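Side-chain contacts in DUF4848 domain-containing protein (PDB 4LB8), which is of unknown function, a member of the DUF4848 family whose chain combines a helix-rich part with a beta-rich part: residues V237-G241 with I242-I246; F60-Q63 with M64-M67. All blocks are in the same frame, centred on the assembly; numbering follows the deposited sequence.

Interaction 1. Residues V237-G241 with I242-I246; sequences VNKDG and IPFAI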
ATOM      1  N   VAL A 237     -14.232 -31.113  -6.814  1.00 45.04           N
ATOM      2  CA  VAL A 237     -13.046 -31.747  -7.401  1.00 44.72           C
ATOM      3  C   VAL A 237     -11.893 -31.670  -6.376  1.00 48.78           C
ATOM      4  O   VAL A 237     -11.614 -30.592  -5.847  1.00 49.23           O
ATOM      5  CB  VAL A 237     -12.709 -31.024  -8.737  1.00 46.69           C
ATOM      6  CG1 VAL A 237     -11.385 -31.486  -9.309  1.00 47.28           C
ATOM      7  CG2 VAL A 237     -13.828 -31.216  -9.748  1.00 46.34           C
ATOM      8  N   ASN A 238     -11.224 -32.792  -6.102  1.00 43.35           N
ATOM      9  CA  ASN A 238     -10.131 -32.785  -5.134  1.00 42.04           C
ATOM     10  C   ASN A 238      -8.952 -31.933  -5.640  1.00 44.35           C
ATOM     11  O   ASN A 238      -8.464 -32.153  -6.743  1.00 44.95           O
ATOM     12  CB  ASN A 238      -9.680 -34.235  -4.833  1.00 42.76           C
ATOM     13  CG  ASN A 238      -8.614 -34.365  -3.767  1.00 52.30           C
ATOM     14  OD1 ASN A 238      -7.465 -33.912  -3.906  1.00 44.91           O
ATOM     15  ND2 ASN A 238      -8.970 -35.002  -2.684  1.00 43.94           N
ATOM     16  N   LYS A 239      -8.502 -30.964  -4.823  1.00 39.61           N
ATOM     17  CA  LYS A 239      -7.349 -30.098  -5.097  1.00 37.91           C
ATOM     18  C   LYS A 239      -6.425 -30.073  -3.870  1.00 43.67           C
ATOM     19  O   LYS A 239      -5.767 -29.064  -3.609  1.00 41.92           O
ATOM     20  CB  LYS A 239      -7.803 -28.682  -5.506  1.00 36.36           C
ATOM     21  CG  LYS A 239      -8.570 -28.641  -6.840  1.00 41.30           C
ATOM     22  CD  LYS A 239      -7.673 -28.962  -8.035  1.00 44.22           C
ATOM     23  CE  LYS A 239      -8.393 -28.928  -9.341  1.00 49.96           C
ATOM     24  NZ  LYS A 239      -7.485 -29.303 -10.454  1.00 61.57           N
ATOM     25  N   ASP A 240      -6.369 -31.201  -3.119  1.00 44.13           N
ATOM     26  CA  ASP A 240      -5.568 -31.338  -1.888  1.00 45.99           C
ATOM     27  C   ASP A 240      -4.080 -31.292  -2.234  1.00 53.79           C
ATOM     28  O   ASP A 240      -3.519 -32.286  -2.728  1.00 56.71           O
ATOM     29  CB  ASP A 240      -5.928 -32.642  -1.138  1.00 48.75           C
ATOM     30  CG  ASP A 240      -5.458 -32.745   0.307  1.00 58.99           C
ATOM     31  OD1 ASP A 240      -4.599 -31.926   0.721  1.00 58.31           O
ATOM     32  OD2 ASP A 240      -5.942 -33.652   1.024  1.00 66.99           O
ATOM     33  N   GLY A 241      -3.482 -30.120  -2.011  1.00 48.71           N
ATOM     34  CA  GLY A 241      -2.095 -29.832  -2.339  1.00 48.91           C
ATOM     35  C   GLY A 241      -1.852 -29.799  -3.837  1.00 55.06           C
ATOM     36  O   GLY A 241      -0.763 -30.153  -4.292  1.00 57.78           O
ATOM     37  N   ILE A 242      -2.873 -29.408  -4.623  1.00 49.96           N
ATOM     38  CA  ILE A 242      -2.794 -29.327  -6.084  1.00 48.89           C
ATOM     39  C   ILE A 242      -2.968 -27.870  -6.488  1.00 51.74           C
ATOM     40  O   ILE A 242      -4.080 -27.328  -6.381  1.00 49.31           O
ATOM     41  CB  ILE A 242      -3.803 -30.247  -6.820  1.00 51.90           C
ATOM     42  CG1 ILE A 242      -3.597 -31.732  -6.472  1.00 53.10           C
ATOM     43  CG2 ILE A 242      -3.734 -30.023  -8.339  1.00 52.81           C
ATOM     44  CD1 ILE A 242      -4.862 -32.621  -6.698  1.00 57.27           C
ATOM     45  N   PRO A 243      -1.875 -27.205  -6.940  1.00 49.79           N
ATOM     46  CA  PRO A 243      -2.004 -25.809  -7.386  1.00 47.94           C
ATOM     47  C   PRO A 243      -2.876 -25.756  -8.634  1.00 49.55           C
ATOM     48  O   PRO A 243      -2.817 -26.675  -9.468  1.00 51.36           O
ATOM     49  CB  PRO A 243      -0.552 -25.387  -7.672  1.00 50.23           C
ATOM     50  CG  PRO A 243       0.306 -26.431  -7.042  1.00 55.99           C
ATOM     51  CD  PRO A 243      -0.497 -27.690  -7.145  1.00 52.64           C
ATOM     52  N   PHE A 244      -3.748 -24.751  -8.719  1.00 40.98           N
ATOM     53  CA  PHE A 244      -4.614 -24.621  -9.869  1.00 39.53           C
ATOM     54  C   PHE A 244      -4.993 -23.158 -10.071  1.00 42.27           C
ATOM     55  O   PHE A 244      -4.863 -22.342  -9.156  1.00 41.28           O
ATOM     56  CB  PHE A 244      -5.854 -25.543  -9.757  1.00 40.67           C
ATOM     57  CG  PHE A 244      -6.869 -25.110  -8.735  1.00 40.55           C
ATOM     58  CD1 PHE A 244      -6.744 -25.491  -7.405  1.00 42.68           C
ATOM     59  CD2 PHE A 244      -7.945 -24.309  -9.098  1.00 41.25           C
ATOM     60  CE1 PHE A 244      -7.679 -25.079  -6.456  1.00 42.35           C
ATOM     61  CE2 PHE A 244      -8.875 -23.892  -8.147  1.00 42.88           C
ATOM     62  CZ  PHE A 244      -8.735 -24.280  -6.835  1.00 40.69           C
ATOM     63  N   ALA A 245      -5.452 -22.836 -11.288  1.00 39.43           N
ATOM     64  CA  ALA A 245      -5.841 -21.484 -11.674  1.00 37.43           C
ATOM     65  C   ALA A 245      -7.336 -21.366 -11.914  1.00 40.66           C
ATOM     66  O   ALA A 245      -7.979 -22.333 -12.285  1.00 41.95           O
ATOM     67  CB  ALA A 245      -5.087 -21.076 -12.922  1.00 37.97           C
ATOM     68  N   ILE A 246      -7.875 -20.174 -11.666  1.00 37.08           N
ATOM     69  CA  ILE A 246      -9.256 -19.721 -11.880  1.00 35.80           C
ATOM     70  C   ILE A 246      -9.168 -18.500 -12.807  1.00 44.10           C
ATOM     71  O   ILE A 246      -8.503 -17.511 -12.485  1.00 44.77           O
ATOM     72  CB  ILE A 246      -9.995 -19.405 -10.548  1.00 36.85           C
ATOM     73  CG1 ILE A 246      -9.982 -20.601  -9.562  1.00 36.78           C
ATOM     74  CG2 ILE A 246     -11.409 -18.854 -10.795  1.00 36.89           C
ATOM     75  CD1 ILE A 246     -10.367 -20.238  -8.136  1.00 37.83           C
TER
HETATM   76  O   HOH W   1      -5.659 -26.277  -4.173  1.00 46.19           O
HETATM   77  O   HOH W   2      -4.916 -28.704 -11.193  1.00 47.07           O
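Lys-239 and Phe-244 carry the nonpolar part of this local contact, which is built round a type II beta turn running from Lys-239 to Ile-242. The methylenes of the lysine run along the CD1–CE1 side of the ring: Lys-239 CB lies 3.7 Å from Phe-244 CE1, and Lys-239 CD is 3.6 Å from Phe-244 CD1, meeting the ring at a slant. A bend at chi2 (-69°) lets CB, CG and CD all reach this one side. Phe-244 contributes by holding CG between its own backbone N and carbonyl carbon (chi1 72°), which turns the ring back to the turn. The two branches of Ile-242 go to different partners: CG2 approaches Lys-239 CD, while CD1 comes within 3.6 Å of the backbone Asn-238 O. The Asn-238 side chain crosses that of Ile-242 at about a right angle, its OD1 nearest Ile-242 CD1.

Two hydrogen bonds shape the backbone. Ile-242 N donates to Lys-239 O at 3.1 Å and 164°, closing the turn, with Gly-241 supplying the positive phi of its third position. Overlapping its start, Asn-238 OD1 accepts from Asp-240 N at 3.0 Å, forming an Asx turn.

Water adds two bridges. One molecule links Lys-239 O (2.8 Å) to Ile-242 O (2.9 Å) and lies at the edge of the Phe-244 ring, in its plane. The other accepts from Lys-239 NZ and reaches Pro-243 O weakly.

The turn carries the chain between two antiparallel sheets. Strand 235-238 pairs with 222-226, whose Phe-224 ring meets that of Phe-244, whereas strand 244-247 pairs with 213-220; Asp-240 OD1 accepts from Gly-221 N at the junction of those two partner strands.

Interaction 2. Residues F60-Q63 with M64-M67; sequences FKSQ and MILM
Met-67 N donates to Gln-63 O at 2.9 Å, an i to i+4 bond in the first turn of helix 63-80. Ser-62 holds the N-cap position of that helix, and its carbonyl O accepts from Leu-66 N at 3.2 Å. Its hydroxyl does no capping; OG bonds instead to Tyr-125 O, while Gln-63 NE2 bonds to Asn-128 O, so both polar side chains tie the helix start to the segment around residues 125-128.

Side-chain packing lies alongside this turn. Ile-65 sets CG1 against Ser-62, 3.9 Å from Ser-62 OG, and CG2 against Lys-61, 4.0 Å from Lys-61 CG. The same isoleucine and selenomethionine Met-64 also pack on Val-52 of helix 48-57, joining the two helices across the loop, whereas selenomethionine Met-67 packs on Asn-254 of the second subunit.

Lys-61 leaves the backbone with CG opposite its N (chi1 -179°) and passes Ile-65 with its inner methylenes. Bends at chi2 and chi4 (-80°) bring its end to Leu-66, where Lys-61 NZ lies 3.5 Å from the methyl carbon Leu-66 CD1.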
ATOM      1  N   PHE A  60      38.281  15.181   8.984  1.00 58.16           N
ATOM      2  CA  PHE A  60      37.067  15.244   9.788  1.00 55.23           C
ATOM      3  C   PHE A  60      36.107  14.093   9.430  1.00 56.99           C
ATOM      4  O   PHE A  60      35.713  13.957   8.268  1.00 56.13           O
ATOM      5  CB  PHE A  60      36.381  16.622   9.618  1.00 54.84           C
ATOM      6  CG  PHE A  60      35.125  16.785  10.437  1.00 54.64           C
ATOM      7  CD1 PHE A  60      35.190  16.948  11.815  1.00 56.90           C
ATOM      8  CD2 PHE A  60      33.871  16.714   9.840  1.00 55.70           C
ATOM      9  CE1 PHE A  60      34.025  17.043  12.579  1.00 56.87           C
ATOM     10  CE2 PHE A  60      32.706  16.815  10.608  1.00 57.33           C
ATOM     11  CZ  PHE A  60      32.791  16.982  11.969  1.00 54.97           C
ATOM     12  N   LYS A  61      35.746  13.267  10.439  1.00 52.04           N
ATOM     13  CA  LYS A  61      34.775  12.188  10.278  1.00 51.32           C
ATOM     14  C   LYS A  61      33.401  12.747  10.638  1.00 54.29           C
ATOM     15  O   LYS A  61      33.163  13.130  11.791  1.00 55.77           O
ATOM     16  CB  LYS A  61      35.139  10.946  11.125  1.00 54.27           C
ATOM     17  CG  LYS A  61      34.166   9.776  10.967  1.00 61.52           C
ATOM     18  CD  LYS A  61      34.883   8.436  11.095  1.00 69.00           C
ATOM     19  CE  LYS A  61      33.943   7.298  11.415  1.00 78.12           C
ATOM     20  NZ  LYS A  61      33.587   7.261  12.860  1.00 89.00           N
ATOM     21  N   SER A  62      32.542  12.894   9.637  1.00 47.81           N
ATOM     22  CA  SER A  62      31.200  13.397   9.864  1.00 45.67           C
ATOM     23  C   SER A  62      30.242  12.226   9.897  1.00 49.92           C
ATOM     24  O   SER A  62      30.649  11.085   9.628  1.00 50.15           O
ATOM     25  CB  SER A  62      30.798  14.411   8.796  1.00 47.17           C
ATOM     26  OG  SER A  62      31.106  13.979   7.482  1.00 51.79           O
ATOM     27  N   GLN A  63      28.965  12.502  10.250  1.00 44.65           N
ATOM     28  CA  GLN A  63      27.901  11.512  10.304  1.00 42.92           C
ATOM     29  C   GLN A  63      27.728  10.831   8.965  1.00 46.79           C
ATOM     30  O   GLN A  63      27.386   9.644   8.937  1.00 47.47           O
ATOM     31  CB  GLN A  63      26.606  12.145  10.751  1.00 42.70           C
ATOM     32  CG  GLN A  63      26.492  12.079  12.246  1.00 43.56           C
ATOM     33  CD  GLN A  63      25.157  12.498  12.736  1.00 55.75           C
ATOM     34  OE1 GLN A  63      24.124  12.294  12.068  1.00 60.29           O
ATOM     35  NE2 GLN A  63      25.151  13.018  13.952  1.00 39.81           N
HETATM   36  N   MSE A  64      28.032  11.553   7.863  1.00 41.43           N
HETATM   37  CA  MSE A  64      27.994  10.997   6.523  1.00 41.23           C
HETATM   38  C   MSE A  64      29.021   9.843   6.372  1.00 48.02           C
HETATM   39  O   MSE A  64      28.654   8.790   5.850  1.00 48.82           O
HETATM   40  CB  MSE A  64      28.233  12.084   5.477  1.00 43.04           C
HETATM   41  CG  MSE A  64      27.912  11.610   4.073  1.00 49.91           C
HETATM   42 SE   MSE A  64      29.436  11.454   2.847  0.75 59.35          SE
HETATM   43  CE  MSE A  64      30.509  10.356   3.630  1.00 56.63           C
ATOM     44  N   ILE A  65      30.289  10.034   6.833  1.00 45.49           N
ATOM     45  CA  ILE A  65      31.357   9.015   6.751  1.00 46.25           C
ATOM     46  C   ILE A  65      30.948   7.791   7.577  1.00 50.50           C
ATOM     47  O   ILE A  65      31.138   6.658   7.121  1.00 52.61           O
ATOM     48  CB  ILE A  65      32.769   9.568   7.162  1.00 49.62           C
ATOM     49  CG1 ILE A  65      33.187  10.846   6.361  1.00 49.88           C
ATOM     50  CG2 ILE A  65      33.868   8.475   7.170  1.00 49.41           C
ATOM     51  CD1 ILE A  65      33.573  10.679   4.828  1.00 53.23           C
ATOM     52  N   LEU A  66      30.331   8.022   8.750  1.00 44.66           N
ATOM     53  CA  LEU A  66      29.815   6.953   9.603  1.00 44.17           C
ATOM     54  C   LEU A  66      28.696   6.172   8.887  1.00 45.32           C
ATOM     55  O   LEU A  66      28.659   4.963   9.024  1.00 47.26           O
ATOM     56  CB  LEU A  66      29.311   7.521  10.945  1.00 43.84           C
ATOM     57  CG  LEU A  66      29.088   6.503  12.054  1.00 48.96           C
ATOM     58  CD1 LEU A  66      30.403   5.893  12.514  1.00 50.21           C
ATOM     59  CD2 LEU A  66      28.340   7.134  13.208  1.00 50.79           C
HETATM   60  N   MSE A  67      27.808   6.848   8.128  1.00 39.09           N
HETATM   61  CA  MSE A  67      26.713   6.240   7.358  1.00 38.00           C
HETATM   62  C   MSE A  67      27.288   5.366   6.243  1.00 44.19           C
HETATM   63  O   MSE A  67      26.805   4.251   6.038  1.00 45.00           O
HETATM   64  CB  MSE A  67      25.770   7.316   6.788  1.00 39.11           C
HETATM   65  CG  MSE A  67      24.490   6.752   6.146  1.00 45.21           C
HETATM   66 SE   MSE A  67      23.374   5.716   7.364  0.75 52.35          SE
HETATM   67  CE  MSE A  67      22.199   7.147   8.026  1.00 47.28           C
TER

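Overall arrangement
The two contacts are far apart, with centres about 56 Å from each other on opposite sides of the chain's centre, and they share no helix or strand. Interaction 1 lies at the surface of the beta-rich part, where a turn passes between strands of two sheets; interaction 2 is mostly buried in the helix-rich part, at the start of a helix. Their chemistry follows this difference. The surface turn relies on an Asx turn, bridging waters and a lysine arm laid along an aromatic ring. The helix start uses successive backbone bonds and aliphatic packing, with the side chains of Ser-62 and Gln-63 bonded to backbone carbonyls elsewhere in the chain. Only interaction 2 is touched by the second subunit.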